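Local coordinates for ribulose bisphosphate carboxylase (Hyperthermus butylicus DSM 5456, PDB 6HUN), which probably catalyses the magnesium-dependent carboxylation of ribulose 1,5-bisphosphate to two molecules of 3-phosphoglycerate, as a form III Rubisco in archaeal AMP degradation, at residues Leu314-Ala319 with Thr348-Glu353; Tyr355-Glu360 with His365-Trp370. One frame throughout, in Å; residues are numbered along the deposited sequence.

How the contacts relate
Along the chain, helix 312-322 comes first, then barrel strand 326-328 and helix 339-352, whose last turns pack alongside the first helix in contact 1 and close a loop of 28 intervening residues. After two residues the chain enters strand 355-356, and contact 2 closes a much shorter loop, a hairpin with only four residues between its segments. The two contacts therefore follow in series, neither enclosing the other, with centres about 11 Å apart. They are stitched together by probable hydrogen bonds from Arg-349 NH1 to Arg-357 O (2.7 Å) and from Lys-317 NZ to Gln-368 OE1 (3.0 Å), which tie the hairpin to the two helices of contact 1, both on the outside of the barrel.

Contact 1 of 2, residues Leu314-Ala319 with Thr348-Glu353; sequences LVAKLA and TRIVRE
Ala-316 and Val-351 make the tightest meeting of the two helices, the methyl CB of Ala-316 lying 3.6 Å from CG1 of Val-351. CG1 stands anti to the carbonyl carbon of its own residue (chi1 -54°), which carries this branch to the alanine. The small methyl of Ala-316 also faces the CG2 branch of Ile-350, but more loosely, at 4.5 Å. The other branch of Ile-350 reaches Lys-317, its terminal CD1 4.0 Å from CE of the lysine, where the two side chains cross obliquely. The lysine starts out extended and then bends at chi3 (-99°), a turn that lays CE against the isoleucine and carries NZ on to a salt bridge with Asp-139 and a hydrogen bond to Val-140 O, both on strand 132-141. The buried ammonium is thus held by oxygens outside the helix pair, and Trp-370 touches both Lys-317 and Ile-350. Contact across the helices is wholly apolar and modest, burying 162 Å². The axes of 314-319 and 348-352 run nearly parallel, 13° apart and 9.2 Å at closest approach. This is the packing of consecutive helices on the outside of a TIM barrel, following strands 291-295 and 326-328 in the eight-stranded catalytic domain of Rubisco.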
loop_
_atom_site.group_PDB
_atom_site.type_symbol
_atom_site.label_atom_id
_atom_site.label_comp_id
_atom_site.label_asym_id
_atom_site.label_seq_id
_atom_site.Cartn_x
_atom_site.Cartn_y
_atom_site.Cartn_z
ATOM N N LEU A 314 -2.580 5.339 -13.080
ATOM C CA LEU A 314 -3.733 5.338 -12.181
ATOM C C LEU A 314 -3.319 5.742 -10.764
ATOM O O LEU A 314 -4.064 6.427 -10.042
ATOM C CB LEU A 314 -4.409 3.958 -12.263
ATOM C CG LEU A 314 -5.587 3.690 -11.289
ATOM C CD1 LEU A 314 -6.692 4.700 -11.558
ATOM C CD2 LEU A 314 -6.168 2.280 -11.358
ATOM N N VAL A 315 -2.123 5.333 -10.337
ATOM C CA VAL A 315 -1.680 5.776 -9.022
ATOM C C VAL A 315 -1.627 7.316 -8.994
ATOM O O VAL A 315 -2.004 7.946 -8.004
ATOM C CB VAL A 315 -0.294 5.181 -8.731
ATOM C CG1 VAL A 315 0.337 5.830 -7.449
ATOM C CG2 VAL A 315 -0.376 3.640 -8.633
ATOM N N ALA A 316 -1.117 7.931 -10.070
ATOM C CA ALA A 316 -1.066 9.391 -10.138
ATOM C C ALA A 316 -2.457 10.022 -10.138
ATOM O O ALA A 316 -2.706 11.034 -9.453
ATOM C CB ALA A 316 -0.278 9.869 -11.404
ATOM N N LYS A 317 -3.396 9.421 -10.854
ATOM C CA LYS A 317 -4.769 9.932 -10.835
ATOM C C LYS A 317 -5.388 9.838 -9.437
ATOM O O LYS A 317 -6.026 10.792 -8.957
ATOM C CB LYS A 317 -5.569 9.126 -11.866
ATOM C CG LYS A 317 -7.028 9.315 -11.790
ATOM C CD LYS A 317 -7.683 8.428 -12.837
ATOM C CE LYS A 317 -8.011 9.210 -14.034
ATOM N NZ LYS A 317 -8.965 8.524 -14.954
ATOM N N LEU A 318 -5.151 8.739 -8.728
ATOM C CA LEU A 318 -5.715 8.629 -7.369
ATOM C C LEU A 318 -5.031 9.625 -6.428
ATOM O O LEU A 318 -5.660 10.158 -5.527
ATOM C CB LEU A 318 -5.536 7.196 -6.840
ATOM C CG LEU A 318 -6.323 6.100 -7.615
ATOM C CD1 LEU A 318 -5.840 4.695 -7.142
ATOM C CD2 LEU A 318 -7.762 6.208 -7.312
ATOM N N ALA A 319 -3.718 9.831 -6.595
ATOM C CA ALA A 319 -3.015 10.835 -5.781
ATOM C C ALA A 319 -3.580 12.250 -5.982
ATOM O O ALA A 319 -3.759 13.013 -5.021
ATOM C CB ALA A 319 -1.531 10.803 -6.144
ATOM N N THR A 348 2.106 13.167 -17.020
ATOM C CA THR A 348 2.016 14.621 -16.798
ATOM C C THR A 348 0.664 15.139 -17.261
ATOM O O THR A 348 0.051 15.979 -16.590
ATOM C CB THR A 348 3.135 15.396 -17.549
ATOM O OG1 THR A 348 2.851 15.412 -18.949
ATOM C CG2 THR A 348 4.517 14.782 -17.278
ATOM N N ARG A 349 0.146 14.603 -18.377
ATOM C CA ARG A 349 -1.152 15.098 -18.823
ATOM C C ARG A 349 -2.244 14.764 -17.833
ATOM O O ARG A 349 -3.092 15.609 -17.539
ATOM C CB ARG A 349 -1.543 14.547 -20.206
ATOM C CG ARG A 349 -0.754 15.079 -21.379
ATOM C CD ARG A 349 -1.225 14.369 -22.676
ATOM N NE ARG A 349 -2.609 14.748 -22.967
ATOM C CZ ARG A 349 -3.567 13.944 -23.438
ATOM N NH1 ARG A 349 -4.786 14.446 -23.641
ATOM N NH2 ARG A 349 -3.324 12.660 -23.717
ATOM N N ILE A 350 -2.240 13.548 -17.285
ATOM C CA ILE A 350 -3.365 13.205 -16.409
ATOM C C ILE A 350 -3.328 13.988 -15.078
ATOM O O ILE A 350 -4.378 14.239 -14.485
ATOM C CB ILE A 350 -3.439 11.683 -16.165
ATOM C CG1 ILE A 350 -4.822 11.308 -15.537
ATOM C CG2 ILE A 350 -2.275 11.149 -15.222
ATOM C CD1 ILE A 350 -6.022 11.623 -16.495
ATOM N N VAL A 351 -2.160 14.401 -14.586
ATOM C CA VAL A 351 -2.136 15.161 -13.337
ATOM C C VAL A 351 -2.282 16.666 -13.550
ATOM O O VAL A 351 -2.666 17.378 -12.598
ATOM C CB VAL A 351 -0.870 14.863 -12.487
ATOM C CG1 VAL A 351 -0.720 13.333 -12.245
ATOM C CG2 VAL A 351 0.405 15.398 -13.155
ATOM N N ARG A 352 -2.015 17.196 -14.777
ATOM C CA ARG A 352 -2.083 18.646 -14.954
ATOM C C ARG A 352 -3.340 19.108 -15.666
ATOM O O ARG A 352 -3.708 20.275 -15.522
ATOM C CB ARG A 352 -0.896 19.177 -15.770
ATOM C CG ARG A 352 0.406 19.023 -15.052
ATOM C CD ARG A 352 1.367 20.041 -15.743
ATOM N NE ARG A 352 1.592 19.737 -17.162
ATOM C CZ ARG A 352 2.794 19.797 -17.746
ATOM N NH1 ARG A 352 3.855 20.075 -17.013
ATOM N NH2 ARG A 352 2.959 19.522 -19.034
ATOM N N GLU A 353 -3.922 18.298 -16.537
ATOM C CA GLU A 353 -4.983 18.800 -17.410
ATOM C C GLU A 353 -6.334 18.920 -16.722
ATOM O O GLU A 353 -6.642 18.232 -15.744
ATOM C CB GLU A 353 -5.103 17.909 -18.620
ATOM C CG GLU A 353 -3.920 18.163 -19.532
ATOM C CD GLU A 353 -4.042 17.443 -20.834
ATOM O OE1 GLU A 353 -4.794 16.443 -20.901
ATOM O OE2 GLU A 353 -3.352 17.844 -21.777
#

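Contact 2 of 2, residues Tyr355-Glu360 with His365-Trp370; sequences YYRPKE and HLEQPW
Tyr-356 and Gln-368 form an antiparallel hydrogen-bonded pair, each N-H bonding the other's carbonyl oxygen: Tyr-356 N to Gln-368 O and Gln-368 N to Tyr-356 O are both 2.9 Å, the second the straighter at 170°. Beside it, Tyr-355 and Pro-369 make a non-hydrogen-bonded pair. The proline lies along the Tyr-355 ring and presses on one face, its CB 3.8 Å from the ring centroid in a CH-pi contact, while Arg-357 NH2 sits over the centre of the opposite face. Glu-367 reaches the same ring at its edge, with CG near the ring plane, and its OE2 takes a weak hydrogen bond from Tyr-355 OH at 3.3 Å. An alanine in place of Tyr-355 would probably uncover the side of Pro-369 that the ring packs on, leave Glu-367 OE2 without this hydroxyl, and set the Arg-357 guanidinium free to turn. On the other side of the hairpin, Tyr-356 CG is anti to the backbone N (chi1 174°), which brings the ring edge up to Leu-366 O, near the ring plane and 3.3 Å from CD1; its OH meets His-365 CB and is hydrogen-bonded to Glu-346 OE1, on helix 339-352. Pro-358 CG rests 3.4 Å from His-365 O. Phe-313 touches the rings of both Tyr-356 and His-365. Two short strands so paired make a beta hairpin, here an excursion between helix 339-352 and strand 377-380 of the Rubisco TIM barrel.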
loop_
_atom_site.group_PDB
_atom_site.type_symbol
_atom_site.label_atom_id
_atom_site.label_comp_id
_atom_site.label_asym_id
_atom_site.label_seq_id
_atom_site.Cartn_x
_atom_site.Cartn_y
_atom_site.Cartn_z
ATOM N N TYR A 355 -9.069 18.445 -18.604
ATOM C CA TYR A 355 -9.873 17.509 -19.379
ATOM C C TYR A 355 -8.888 16.613 -20.124
ATOM O O TYR A 355 -8.351 17.001 -21.155
ATOM C CB TYR A 355 -10.819 18.213 -20.338
ATOM C CG TYR A 355 -12.066 17.404 -20.624
ATOM C CD1 TYR A 355 -11.976 16.061 -21.009
ATOM C CD2 TYR A 355 -13.338 17.965 -20.498
ATOM C CE1 TYR A 355 -13.113 15.296 -21.265
ATOM C CE2 TYR A 355 -14.486 17.215 -20.765
ATOM C CZ TYR A 355 -14.368 15.882 -21.146
ATOM O OH TYR A 355 -15.502 15.126 -21.401
ATOM N N TYR A 356 -8.668 15.421 -19.597
ATOM C CA TYR A 356 -7.769 14.475 -20.232
ATOM C C TYR A 356 -8.497 13.681 -21.308
ATOM O O TYR A 356 -9.541 13.090 -21.041
ATOM C CB TYR A 356 -7.188 13.505 -19.180
ATOM C CG TYR A 356 -6.344 12.409 -19.829
ATOM C CD1 TYR A 356 -6.892 11.160 -20.133
ATOM C CD2 TYR A 356 -4.996 12.622 -20.138
ATOM C CE1 TYR A 356 -6.125 10.153 -20.725
ATOM C CE2 TYR A 356 -4.225 11.644 -20.748
ATOM C CZ TYR A 356 -4.786 10.395 -21.007
ATOM O OH TYR A 356 -4.023 9.455 -21.636
ATOM N N ARG A 357 -7.931 13.639 -22.515
ATOM C CA ARG A 357 -8.452 12.775 -23.563
ATOM C C ARG A 357 -7.317 11.917 -24.112
ATOM O O ARG A 357 -6.297 12.467 -24.566
ATOM C CB ARG A 357 -9.100 13.599 -24.679
ATOM C CG ARG A 357 -10.362 14.277 -24.209
ATOM C CD ARG A 357 -11.118 14.900 -25.390
ATOM N NE ARG A 357 -12.210 15.775 -24.967
ATOM C CZ ARG A 357 -12.050 17.043 -24.579
ATOM N NH1 ARG A 357 -10.832 17.566 -24.537
ATOM N NH2 ARG A 357 -13.102 17.793 -24.236
ATOM N N PRO A 358 -7.455 10.585 -24.109
ATOM C CA PRO A 358 -6.451 9.729 -24.766
ATOM C C PRO A 358 -6.287 10.054 -26.254
ATOM O O PRO A 358 -7.219 10.505 -26.942
ATOM C CB PRO A 358 -7.015 8.310 -24.572
ATOM C CG PRO A 358 -8.059 8.438 -23.528
ATOM C CD PRO A 358 -8.605 9.803 -23.633
ATOM N N LYS A 359 -5.083 9.815 -26.769
ATOM C CA LYS A 359 -4.912 9.988 -28.212
ATOM C C LYS A 359 -5.688 8.919 -28.974
ATOM O O LYS A 359 -6.044 7.880 -28.439
ATOM C CB LYS A 359 -3.433 9.970 -28.585
ATOM C CG LYS A 359 -2.624 10.855 -27.644
ATOM C CD LYS A 359 -1.350 11.397 -28.286
ATOM C CE LYS A 359 -0.391 11.872 -27.207
ATOM N NZ LYS A 359 -0.179 10.793 -26.154
ATOM N N GLU A 360 -5.995 9.206 -30.238
ATOM C CA GLU A 360 -6.822 8.290 -31.015
ATOM C C GLU A 360 -6.186 6.901 -31.052
ATOM O O GLU A 360 -4.981 6.758 -31.274
ATOM C CB GLU A 360 -7.033 8.855 -32.430
ATOM C CG GLU A 360 -7.308 7.809 -33.530
ATOM C CD GLU A 360 -8.669 7.090 -33.411
ATOM O OE1 GLU A 360 -9.213 6.962 -32.278
ATOM O OE2 GLU A 360 -9.191 6.671 -34.478
ATOM N N HIS A 365 -5.955 3.985 -21.734
ATOM C CA HIS A 365 -6.353 5.094 -20.887
ATOM C C HIS A 365 -7.767 5.486 -21.295
ATOM O O HIS A 365 -8.207 5.198 -22.413
ATOM C CB HIS A 365 -5.416 6.335 -21.014
ATOM C CG HIS A 365 -3.966 6.025 -20.821
ATOM N ND1 HIS A 365 -3.077 5.952 -21.873
ATOM C CD2 HIS A 365 -3.248 5.786 -19.700
ATOM C CE1 HIS A 365 -1.877 5.639 -21.408
ATOM N NE2 HIS A 365 -1.948 5.559 -20.095
ATOM N N LEU A 366 -8.455 6.166 -20.398
ATOM C CA LEU A 366 -9.844 6.567 -20.628
ATOM C C LEU A 366 -9.953 8.076 -20.612
ATOM O O LEU A 366 -9.125 8.769 -20.031
ATOM C CB LEU A 366 -10.754 5.989 -19.532
ATOM C CG LEU A 366 -10.840 4.458 -19.517
ATOM C CD1 LEU A 366 -11.175 3.902 -18.133
ATOM C CD2 LEU A 366 -11.867 4.029 -20.508
ATOM N N GLU A 367 -10.985 8.606 -21.238
ATOM C CA GLU A 367 -11.205 10.048 -21.162
ATOM C C GLU A 367 -11.587 10.396 -19.722
ATOM O O GLU A 367 -12.259 9.605 -19.060
ATOM C CB GLU A 367 -12.285 10.411 -22.193
ATOM C CG GLU A 367 -13.138 11.569 -21.865
ATOM C CD GLU A 367 -14.180 11.789 -22.936
ATOM O OE1 GLU A 367 -13.848 11.699 -24.148
ATOM O OE2 GLU A 367 -15.346 12.014 -22.551
ATOM N N GLN A 368 -11.124 11.574 -19.201
ATOM C CA GLN A 368 -11.363 11.958 -17.804
ATOM C C GLN A 368 -11.471 13.486 -17.659
ATOM O O GLN A 368 -10.444 14.176 -17.650
ATOM C CB GLN A 368 -10.270 11.417 -16.868
ATOM C CG GLN A 368 -10.505 11.863 -15.420
ATOM C CD GLN A 368 -11.689 11.130 -14.797
ATOM O OE1 GLN A 368 -11.600 9.915 -14.524
ATOM N NE2 GLN A 368 -12.766 11.830 -14.561
ATOM N N PRO A 369 -12.685 14.040 -17.490
ATOM C CA PRO A 369 -12.786 15.441 -17.043
ATOM C C PRO A 369 -12.444 15.556 -15.563
ATOM O O PRO A 369 -12.642 14.632 -14.770
ATOM C CB PRO A 369 -14.265 15.824 -17.305
ATOM C CG PRO A 369 -14.984 14.543 -17.735
ATOM C CD PRO A 369 -13.998 13.368 -17.475
ATOM N N TRP A 370 -11.895 16.699 -15.188
ATOM C CA TRP A 370 -11.434 16.902 -13.816
ATOM C C TRP A 370 -12.166 18.075 -13.179
ATOM O O TRP A 370 -11.580 18.874 -12.442
ATOM C CB TRP A 370 -9.922 17.141 -13.792
ATOM C CG TRP A 370 -9.092 15.932 -13.994
ATOM C CD1 TRP A 370 -8.481 15.533 -15.132
ATOM C CD2 TRP A 370 -8.745 14.995 -12.990
ATOM N NE1 TRP A 370 -7.760 14.387 -14.927
ATOM C CE2 TRP A 370 -7.912 14.021 -13.605
ATOM C CE3 TRP A 370 -9.097 14.848 -11.639
ATOM C CZ2 TRP A 370 -7.408 12.943 -12.913
ATOM C CZ3 TRP A 370 -8.540 13.760 -10.943
ATOM C CH2 TRP A 370 -7.721 12.841 -11.586
#